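Long-range contacts in UPF0141 protein yjdB (Campylobacter jejuni subsp. jejuni HB93-13, PDB 4TN0), which probably transfers phosphoethanolamine in the periplasm, as the zinc-binding, alkaline phosphatase-like domain of an enzyme required for polymyxin resistance and motility: residues V21-E26 with L221-D226; L281-L286 with S294-E299; R29-S34 with P247-H252. All blocks are in the same frame, centred on the assembly; numbering follows the deposited sequence.

Interaction 1: V21-E26 with L221-D226; sequences VLVVGE and LFYLSD
Val-21 to Val-24 and Leu-221 to Leu-224 pair as neighbouring parallel strands, their axes 4.6 Å apart and 11° from parallel. Four backbone hydrogen bonds alternate in donor: Phe-222 N to Val-21 O, Val-23 N to Phe-222 O, Leu-224 N to Val-23 O, and Gly-25 N to Leu-224 O. None bends below 156° at the hydrogen, and Gly-25 N to Leu-224 O, at 2.7 Å, carries the pairing one residue past the regular strands.

Apolar contacts lie on both faces of the sheet. On one, Leu-221 CD1 sits 3.5 Å from Val-23 CG2 and also meets Val-21 CG1, while Val-23 CG1 packs against Tyr-223 CD2 at 3.8 Å. Helix 186-211 lies over this face, through Ile-207 and Ile-208. On the other face Leu-22 and Phe-222 run side by side, and Leu-22 CD1 reaches the ring edge at Phe-222 CD2, 3.7 Å away, as well as Leu-224 CD2.

These are central strands of the mixed sheet of the alkaline phosphatase-like fold, and both end at the metal site, a placement characteristic of that fold. Gly-25 passes Tyr-223 closely, with its CA 4.0 Å from Tyr-223 CE2.

The metal contact follows the strand ends. Glu-26 OE2 and Asp-226 OD2 are 2.7 Å apart because both bind the same zinc ion, whose positive charge probably offsets their repulsion; their carboxylate planes are turned 73° to each other. The Glu-26 chain bends at its second torsion, which brings its carboxylate back toward Asp-226. Their other oxygens are held by a second shell, Glu-26 OE1 by Asn-107 ND2 and Asp-226 OD1 by Thr-27 N, while His-227 and the phosphorylated Thr-65 complete the zinc site.

Interaction 2: L281-L286 with S294-E299; sequences LFSTLL and SVYEPE
Ser-283 and Tyr-296 have the nearest CA atoms, 5.4 Å apart, where the irregular chain of 294-299 comes back against one side of helix 281-286. This is a helix followed by a returning loop at the periphery of the alkaline phosphatase-like domain, about 17 Å from the chain centre to the contact centre.

Glu-297 N donates a hydrogen bond to Ser-283 OG, 3.1 Å long and 157° at the hydrogen. With chi1 at -71° the Ser-283 hydroxyl lies opposite the carbonyl carbon, turned to the loop backbone. The Glu-297 carboxylate forms a salt bridge with Lys-77 instead of joining this contact.

Val-295 supplies the apolar part through one methyl. Val-295 CG2 meets the edge of the Phe-282 ring, 3.9 Å from Phe-282 CE2 and near the ring plane, and is 4.2 Å from Leu-286 CD1. Val-93 of helix 90-96 also touches Leu-286, so helix 90-96 borders the same apolar patch.

The Tyr-296 side chain runs steeply across the direction of the helix, and its hydroxyl hydrogen-bonds Asp-301. Leu-286 CB lies 4.1 Å from Tyr-296 CD1, and the ring edge faces the helix backbone, with Tyr-296 CE1 3.4 Å from Ser-283 O.

Interaction 3: R29-S34 with P247-H252; sequences RAANYS and PSYQTH
Ala-30 and His-252 bring the backbones closest, CA to CA 5.6 Å, and Ala-30 N donates to His-252 O over 2.9 Å at a nearly straight 170°. The contact joins the loop after strand 18-24 to the short, weakly bonded helix that leads into strand 252-259 of the alkaline phosphatase-like fold.

Its main feature is a cation-pi stack. The Arg-29 guanidinium lies flat on the Tyr-249 ring, planes 9° apart, with Arg-29 CZ 3.9 Å from the ring centroid. The overlap is displaced toward one side of the ring: Arg-29 NH1 lies over Tyr-249 CG at 3.5 Å, and NH2 over the CE1 side. Beyond CG the arginine chain is extended as far as NE, which carries the flat group across the ring.

Asn-32 fixes the rotation of the guanidinium from its edge. Arg-29 NE (2.8 Å) and NH2 both donate to Asn-32 OD1, in the guanidinium plane but from one face of the amide. NH1 pairs with Glu-233 in a salt bridge, which probably balances part of its charge, and also bonds Glu-229 O.

Ala-31 CB meets the Tyr-249 ring at its edge, 3.9 Å from CE1. A CH-pi contact completes the join: Ala-30 CB stands over the imidazole face, 3.5 Å from the His-252 ring centroid, while His-252 ND1 bonds Phe-58 O.

All three contacts belong to one domain built round the mixed sheet. Interaction 1 is central, its centre about 2 Å from that of the chain; the centres of interactions 2 and 3 lie about 17 and 15 Å from it, and 25 Å from each other. Leu-281 and Leu-285 of helix 281-288 pack on Leu-22 and Phe-222, joining interactions 1 and 2, whereas a probable hydrogen bond between Tyr-223 OH and Tyr-33 OH joins 1 and 3. Along the chain, interactions 1 and 3 interleave, both joining the same two distant regions of sequence; interaction 2 follows both, closing locally near the C-terminus.

Interaction 1: V21-E26 with L221-D226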
loop_
_atom_site.group_PDB
_atom_site.type_symbol
_atom_site.label_atom_id
_atom_site.label_comp_id
_atom_site.label_asym_id
_atom_site.label_seq_id
_atom_site.Cartn_x
_atom_site.Cartn_y
_atom_site.Cartn_z
ATOM N N VAL A 21 9.096 0.680 5.694
ATOM C CA VAL A 21 7.904 1.526 5.728
ATOM C C VAL A 21 6.909 0.958 4.722
ATOM O O VAL A 21 7.171 0.934 3.513
ATOM C CB VAL A 21 8.212 3.023 5.406
ATOM C CG1 VAL A 21 6.924 3.807 5.235
ATOM C CG2 VAL A 21 9.084 3.675 6.495
ATOM N N LEU A 22 5.799 0.441 5.245
ATOM C CA LEU A 22 4.736 -0.142 4.422
ATOM C C LEU A 22 3.617 0.873 4.269
ATOM O O LEU A 22 2.970 1.248 5.247
ATOM C CB LEU A 22 4.188 -1.415 5.059
ATOM C CG LEU A 22 3.054 -2.143 4.351
ATOM C CD1 LEU A 22 3.516 -2.685 3.007
ATOM C CD2 LEU A 22 2.546 -3.262 5.231
ATOM N N VAL A 23 3.372 1.337 3.062
ATOM C CA VAL A 23 2.286 2.288 2.916
ATOM C C VAL A 23 1.069 1.628 2.270
ATOM O O VAL A 23 1.115 1.228 1.104
ATOM C CB VAL A 23 2.709 3.524 2.105
ATOM C CG1 VAL A 23 1.542 4.492 2.004
ATOM C CG2 VAL A 23 3.865 4.213 2.800
ATOM N N VAL A 24 -0.002 1.496 3.058
ATOM C CA VAL A 24 -1.286 0.988 2.567
ATOM C C VAL A 24 -2.145 2.129 2.015
ATOM O O VAL A 24 -2.665 2.978 2.752
ATOM C CB VAL A 24 -2.072 0.248 3.668
ATOM C CG1 VAL A 24 -3.450 -0.196 3.158
ATOM C CG2 VAL A 24 -1.260 -0.919 4.217
ATOM N N GLY A 25 -2.290 2.134 0.700
ATOM C CA GLY A 25 -3.049 3.170 0.034
ATOM C C GLY A 25 -4.557 2.987 0.063
ATOM O O GLY A 25 -5.121 2.203 0.844
ATOM N N GLU A 26 -5.225 3.763 -0.770
ATOM C CA GLU A 26 -6.671 3.786 -0.733
ATOM C C GLU A 26 -7.200 4.236 -2.092
ATOM O O GLU A 26 -6.895 5.349 -2.539
ATOM C CB GLU A 26 -7.169 4.705 0.396
ATOM C CG GLU A 26 -8.683 4.917 0.397
ATOM C CD GLU A 26 -9.425 3.637 0.710
ATOM O OE1 GLU A 26 -9.625 3.324 1.908
ATOM O OE2 GLU A 26 -9.764 2.916 -0.253
ATOM N N LEU A 221 10.863 1.206 1.311
ATOM C CA LEU A 221 9.472 1.623 1.199
ATOM C C LEU A 221 8.696 0.664 0.295
ATOM O O LEU A 221 9.107 0.386 -0.845
ATOM C CB LEU A 221 9.369 3.049 0.665
ATOM C CG LEU A 221 7.973 3.483 0.194
ATOM C CD1 LEU A 221 6.996 3.512 1.352
ATOM C CD2 LEU A 221 8.042 4.853 -0.474
ATOM N N PHE A 222 7.585 0.142 0.812
ATOM C CA PHE A 222 6.660 -0.603 -0.028
ATOM C C PHE A 222 5.277 0.018 0.070
ATOM O O PHE A 222 4.729 0.178 1.176
ATOM C CB PHE A 222 6.601 -2.092 0.339
ATOM C CG PHE A 222 5.844 -2.916 -0.667
ATOM C CD1 PHE A 222 6.214 -2.903 -1.999
ATOM C CD2 PHE A 222 4.754 -3.675 -0.290
ATOM C CE1 PHE A 222 5.507 -3.629 -2.939
ATOM C CE2 PHE A 222 4.061 -4.405 -1.206
ATOM C CZ PHE A 222 4.435 -4.388 -2.542
ATOM N N TYR A 223 4.756 0.415 -1.096
ATOM C CA TYR A 223 3.437 1.039 -1.218
ATOM C C TYR A 223 2.520 0.229 -2.129
ATOM O O TYR A 223 2.909 -0.128 -3.247
ATOM C CB TYR A 223 3.564 2.470 -1.758
ATOM C CG TYR A 223 2.297 3.031 -2.402
ATOM C CD1 TYR A 223 2.166 3.082 -3.785
ATOM C CD2 TYR A 223 1.243 3.524 -1.628
ATOM C CE1 TYR A 223 1.032 3.593 -4.383
ATOM C CE2 TYR A 223 0.081 4.034 -2.235
ATOM C CZ TYR A 223 -0.005 4.068 -3.612
ATOM O OH TYR A 223 -1.126 4.559 -4.245
ATOM N N LEU A 224 1.306 -0.046 -1.660
ATOM C CA LEU A 224 0.274 -0.629 -2.530
ATOM C C LEU A 224 -1.114 -0.133 -2.139
ATOM O O LEU A 224 -1.366 0.234 -0.988
ATOM C CB LEU A 224 0.287 -2.165 -2.503
ATOM C CG LEU A 224 -0.135 -2.931 -1.250
ATOM C CD1 LEU A 224 -0.193 -4.420 -1.578
ATOM C CD2 LEU A 224 0.785 -2.679 -0.057
ATOM N N SER A 225 -2.026 -0.141 -3.098
ATOM C CA SER A 225 -3.377 0.303 -2.825
ATOM C C SER A 225 -4.211 -0.870 -2.344
ATOM O O SER A 225 -3.854 -2.020 -2.610
ATOM C CB SER A 225 -4.001 0.930 -4.070
ATOM O OG SER A 225 -5.221 1.550 -3.721
ATOM N N ASP A 226 -5.297 -0.588 -1.625
ATOM C CA ASP A 226 -6.230 -1.640 -1.234
ATOM C C ASP A 226 -7.069 -2.141 -2.426
ATOM O O ASP A 226 -7.384 -3.324 -2.482
ATOM C CB ASP A 226 -7.153 -1.190 -0.086
ATOM C CG ASP A 226 -7.985 0.053 -0.423
ATOM O OD1 ASP A 226 -7.688 0.727 -1.432
ATOM O OD2 ASP A 226 -8.918 0.376 0.349
#

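Interaction 2: L281-L286 with S294-E299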
loop_
_atom_site.group_PDB
_atom_site.type_symbol
_atom_site.label_atom_id
_atom_site.label_comp_id
_atom_site.label_asym_id
_atom_site.label_seq_id
_atom_site.Cartn_x
_atom_site.Cartn_y
_atom_site.Cartn_z
ATOM N N LEU A 281 1.735 -10.284 -0.110
ATOM C CA LEU A 281 2.197 -9.364 0.933
ATOM C C LEU A 281 2.617 -10.152 2.167
ATOM O O LEU A 281 3.591 -9.804 2.842
ATOM C CB LEU A 281 1.120 -8.322 1.318
ATOM C CG LEU A 281 1.629 -7.347 2.405
ATOM C CD1 LEU A 281 2.825 -6.537 1.923
ATOM C CD2 LEU A 281 0.574 -6.399 3.012
ATOM N N PHE A 282 1.939 -11.264 2.413
ATOM C CA PHE A 282 2.198 -12.031 3.620
ATOM C C PHE A 282 3.648 -12.525 3.685
ATOM O O PHE A 282 4.360 -12.218 4.642
ATOM C CB PHE A 282 1.236 -13.215 3.721
ATOM C CG PHE A 282 1.382 -13.996 4.993
ATOM C CD1 PHE A 282 0.832 -13.524 6.174
ATOM C CD2 PHE A 282 2.112 -15.177 5.020
ATOM C CE1 PHE A 282 0.972 -14.237 7.351
ATOM C CE2 PHE A 282 2.264 -15.892 6.197
ATOM C CZ PHE A 282 1.696 -15.420 7.364
ATOM N N SER A 283 4.097 -13.260 2.665
ATOM C CA SER A 283 5.443 -13.828 2.709
ATOM C C SER A 283 6.491 -12.739 2.538
ATOM O O SER A 283 7.587 -12.845 3.103
ATOM C CB SER A 283 5.641 -14.899 1.625
ATOM O OG SER A 283 4.910 -16.083 1.905
ATOM N N THR A 284 6.142 -11.681 1.803
ATOM C CA THR A 284 7.076 -10.573 1.597
ATOM C C THR A 284 7.393 -9.900 2.921
ATOM O O THR A 284 8.531 -9.492 3.161
ATOM C CB THR A 284 6.529 -9.512 0.606
ATOM O OG1 THR A 284 6.399 -10.094 -0.693
ATOM C CG2 THR A 284 7.485 -8.336 0.501
ATOM N N LEU A 285 6.395 -9.828 3.796
ATOM C CA LEU A 285 6.557 -9.182 5.098
ATOM C C LEU A 285 7.303 -10.077 6.104
ATOM O O LEU A 285 8.087 -9.596 6.923
ATOM C CB LEU A 285 5.189 -8.783 5.648
ATOM C CG LEU A 285 4.475 -7.560 5.057
ATOM C CD1 LEU A 285 3.184 -7.380 5.810
ATOM C CD2 LEU A 285 5.307 -6.284 5.140
ATOM N N LEU A 286 7.051 -11.378 6.055
ATOM C CA LEU A 286 7.797 -12.294 6.902
ATOM C C LEU A 286 9.241 -12.321 6.410
ATOM O O LEU A 286 10.174 -12.084 7.177
ATOM C CB LEU A 286 7.187 -13.692 6.877
ATOM C CG LEU A 286 5.804 -13.872 7.489
ATOM C CD1 LEU A 286 5.573 -15.327 7.847
ATOM C CD2 LEU A 286 5.664 -13.005 8.709
ATOM N N SER A 294 7.300 -22.322 8.765
ATOM C CA SER A 294 6.860 -23.167 7.657
ATOM C C SER A 294 5.785 -22.499 6.794
ATOM O O SER A 294 5.580 -22.886 5.638
ATOM C CB SER A 294 6.345 -24.503 8.181
ATOM O OG SER A 294 5.237 -24.306 9.035
ATOM N N VAL A 295 5.101 -21.494 7.337
ATOM C CA VAL A 295 4.047 -20.837 6.564
ATOM C C VAL A 295 4.647 -19.815 5.603
ATOM O O VAL A 295 3.949 -19.297 4.717
ATOM C CB VAL A 295 3.013 -20.148 7.454
ATOM C CG1 VAL A 295 2.382 -21.147 8.405
ATOM C CG2 VAL A 295 3.637 -18.983 8.195
ATOM N N TYR A 296 5.937 -19.533 5.775
ATOM C CA TYR A 296 6.652 -18.683 4.838
ATOM C C TYR A 296 6.822 -19.394 3.490
ATOM O O TYR A 296 7.372 -20.500 3.412
ATOM C CB TYR A 296 8.009 -18.278 5.415
ATOM C CG TYR A 296 8.909 -17.595 4.413
ATOM C CD1 TYR A 296 8.684 -16.270 4.038
ATOM C CD2 TYR A 296 9.993 -18.261 3.853
ATOM C CE1 TYR A 296 9.501 -15.637 3.123
ATOM C CE2 TYR A 296 10.820 -17.635 2.935
ATOM C CZ TYR A 296 10.567 -16.324 2.572
ATOM O OH TYR A 296 11.388 -15.699 1.661
ATOM N N GLU A 297 6.340 -18.770 2.423
ATOM C CA GLU A 297 6.459 -19.356 1.094
ATOM C C GLU A 297 7.394 -18.507 0.266
ATOM O O GLU A 297 7.013 -17.447 -0.209
ATOM C CB GLU A 297 5.102 -19.465 0.405
ATOM C CG GLU A 297 4.126 -20.424 1.040
ATOM C CD GLU A 297 2.764 -20.322 0.403
ATOM O OE1 GLU A 297 2.273 -19.179 0.264
ATOM O OE2 GLU A 297 2.191 -21.365 0.019
ATOM N N PRO A 298 8.615 -18.997 0.049
ATOM C CA PRO A 298 9.671 -18.221 -0.612
ATOM C C PRO A 298 9.299 -17.842 -2.034
ATOM O O PRO A 298 9.865 -16.916 -2.607
ATOM C CB PRO A 298 10.867 -19.173 -0.606
ATOM C CG PRO A 298 10.263 -20.544 -0.463
ATOM C CD PRO A 298 9.048 -20.366 0.383
ATOM N N GLU A 299 8.336 -18.554 -2.597
ATOM C CA GLU A 299 7.951 -18.319 -3.975
ATOM C C GLU A 299 6.826 -17.297 -4.054
ATOM O O GLU A 299 6.151 -17.170 -5.083
ATOM C CB GLU A 299 7.536 -19.635 -4.603
ATOM C CG GLU A 299 8.109 -20.801 -3.848
ATOM C CD GLU A 299 8.126 -22.073 -4.661
ATOM O OE1 GLU A 299 7.288 -22.197 -5.588
ATOM O OE2 GLU A 299 8.991 -22.939 -4.374
#

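Interaction 3: R29-S34 with P247-H252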
loop_
_atom_site.group_PDB
_atom_site.type_symbol
_atom_site.label_atom_id
_atom_site.label_comp_id
_atom_site.label_asym_id
_atom_site.label_seq_id
_atom_site.Cartn_x
_atom_site.Cartn_y
_atom_site.Cartn_z
ATOM N N ARG A 29 -5.821 3.315 -8.452
ATOM C CA ARG A 29 -5.893 2.297 -9.464
ATOM C C ARG A 29 -4.685 2.461 -10.361
ATOM O O ARG A 29 -4.251 3.581 -10.614
ATOM C CB ARG A 29 -7.191 2.411 -10.274
ATOM C CG ARG A 29 -7.201 3.474 -11.372
ATOM C CD ARG A 29 -8.617 3.713 -11.904
ATOM N NE ARG A 29 -8.598 4.459 -13.159
ATOM C CZ ARG A 29 -9.675 4.728 -13.898
ATOM N NH1 ARG A 29 -10.874 4.323 -13.510
ATOM N NH2 ARG A 29 -9.550 5.398 -15.032
ATOM N N ALA A 30 -4.159 1.331 -10.839
ATOM C CA ALA A 30 -2.904 1.277 -11.591
ATOM C C ALA A 30 -2.963 2.008 -12.931
ATOM O O ALA A 30 -1.968 2.597 -13.357
ATOM C CB ALA A 30 -2.489 -0.192 -11.812
ATOM N N ALA A 31 -4.111 1.925 -13.609
ATOM C CA ALA A 31 -4.296 2.478 -14.956
ATOM C C ALA A 31 -3.984 3.975 -15.038
ATOM O O ALA A 31 -3.857 4.526 -16.130
ATOM C CB ALA A 31 -5.722 2.219 -15.447
ATOM N N ASN A 32 -3.914 4.646 -13.895
ATOM C CA ASN A 32 -3.654 6.090 -13.896
ATOM C C ASN A 32 -2.286 6.416 -13.305
ATOM O O ASN A 32 -2.057 7.502 -12.794
ATOM C CB ASN A 32 -4.742 6.848 -13.144
ATOM C CG ASN A 32 -6.048 6.911 -13.910
ATOM O OD1 ASN A 32 -6.562 5.899 -14.381
ATOM N ND2 ASN A 32 -6.591 8.105 -14.035
ATOM N N TYR A 33 -1.392 5.441 -13.343
ATOM C CA TYR A 33 -0.015 5.641 -12.925
ATOM C C TYR A 33 0.870 5.877 -14.158
ATOM O O TYR A 33 0.862 5.091 -15.110
ATOM C CB TYR A 33 0.457 4.451 -12.073
ATOM C CG TYR A 33 0.073 4.643 -10.625
ATOM C CD1 TYR A 33 -1.265 4.666 -10.241
ATOM C CD2 TYR A 33 1.048 4.851 -9.639
ATOM C CE1 TYR A 33 -1.631 4.882 -8.921
ATOM C CE2 TYR A 33 0.696 5.061 -8.308
ATOM C CZ TYR A 33 -0.652 5.087 -7.961
ATOM O OH TYR A 33 -1.032 5.294 -6.660
ATOM N N SER A 34 1.539 7.026 -14.189
ATOM C CA SER A 34 2.434 7.333 -15.301
ATOM C C SER A 34 3.692 6.449 -15.253
ATOM O O SER A 34 4.329 6.211 -16.279
ATOM C CB SER A 34 2.794 8.821 -15.312
ATOM O OG SER A 34 3.310 9.247 -14.056
ATOM N N PRO A 247 -14.502 -4.659 -13.347
ATOM C CA PRO A 247 -13.517 -4.218 -14.343
ATOM C C PRO A 247 -12.118 -4.127 -13.724
ATOM O O PRO A 247 -11.975 -3.941 -12.497
ATOM C CB PRO A 247 -14.014 -2.820 -14.739
ATOM C CG PRO A 247 -14.757 -2.345 -13.538
ATOM C CD PRO A 247 -15.385 -3.563 -12.912
ATOM N N SER A 248 -11.088 -4.226 -14.555
ATOM C CA SER A 248 -9.724 -4.151 -14.040
ATOM C C SER A 248 -9.440 -2.809 -13.325
ATOM O O SER A 248 -8.505 -2.731 -12.532
ATOM C CB SER A 248 -8.713 -4.387 -15.160
ATOM O OG SER A 248 -8.821 -3.395 -16.156
ATOM N N TYR A 249 -10.224 -1.767 -13.640
ATOM C CA TYR A 249 -10.147 -0.476 -12.949
ATOM C C TYR A 249 -10.248 -0.650 -11.442
ATOM O O TYR A 249 -9.679 0.138 -10.706
ATOM C CB TYR A 249 -11.246 0.495 -13.417
ATOM C CG TYR A 249 -10.992 1.095 -14.778
ATOM C CD1 TYR A 249 -9.711 1.487 -15.143
ATOM C CD2 TYR A 249 -12.032 1.250 -15.715
ATOM C CE1 TYR A 249 -9.461 2.016 -16.394
ATOM C CE2 TYR A 249 -11.788 1.782 -16.971
ATOM C CZ TYR A 249 -10.494 2.166 -17.297
ATOM O OH TYR A 249 -10.205 2.709 -18.519
ATOM N N GLN A 250 -10.967 -1.678 -10.989
ATOM C CA GLN A 250 -11.156 -1.898 -9.554
ATOM C C GLN A 250 -10.193 -2.922 -8.940
ATOM O O GLN A 250 -9.990 -2.890 -7.732
ATOM C CB GLN A 250 -12.603 -2.300 -9.257
ATOM C CG GLN A 250 -13.550 -1.132 -9.496
ATOM C CD GLN A 250 -14.975 -1.396 -9.061
ATOM O OE1 GLN A 250 -15.257 -2.222 -8.168
ATOM N NE2 GLN A 250 -15.891 -0.691 -9.693
ATOM N N THR A 251 -9.603 -3.807 -9.749
ATOM C CA THR A 251 -8.720 -4.858 -9.228
ATOM C C THR A 251 -7.225 -4.647 -9.521
ATOM O O THR A 251 -6.347 -5.171 -8.806
ATOM C CB THR A 251 -9.131 -6.259 -9.791
ATOM O OG1 THR A 251 -9.042 -6.256 -11.222
ATOM C CG2 THR A 251 -10.546 -6.583 -9.408
ATOM N N HIS A 252 -6.940 -3.884 -10.569
ATOM C CA HIS A 252 -5.563 -3.638 -11.003
ATOM C C HIS A 252 -5.006 -2.401 -10.282
ATOM O O HIS A 252 -5.390 -1.257 -10.588
ATOM C CB HIS A 252 -5.529 -3.463 -12.531
ATOM C CG HIS A 252 -4.154 -3.339 -13.115
ATOM N ND1 HIS A 252 -3.006 -3.650 -12.411
ATOM C CD2 HIS A 252 -3.747 -2.930 -14.343
ATOM C CE1 HIS A 252 -1.951 -3.440 -13.181
ATOM N NE2 HIS A 252 -2.374 -3.003 -14.359
#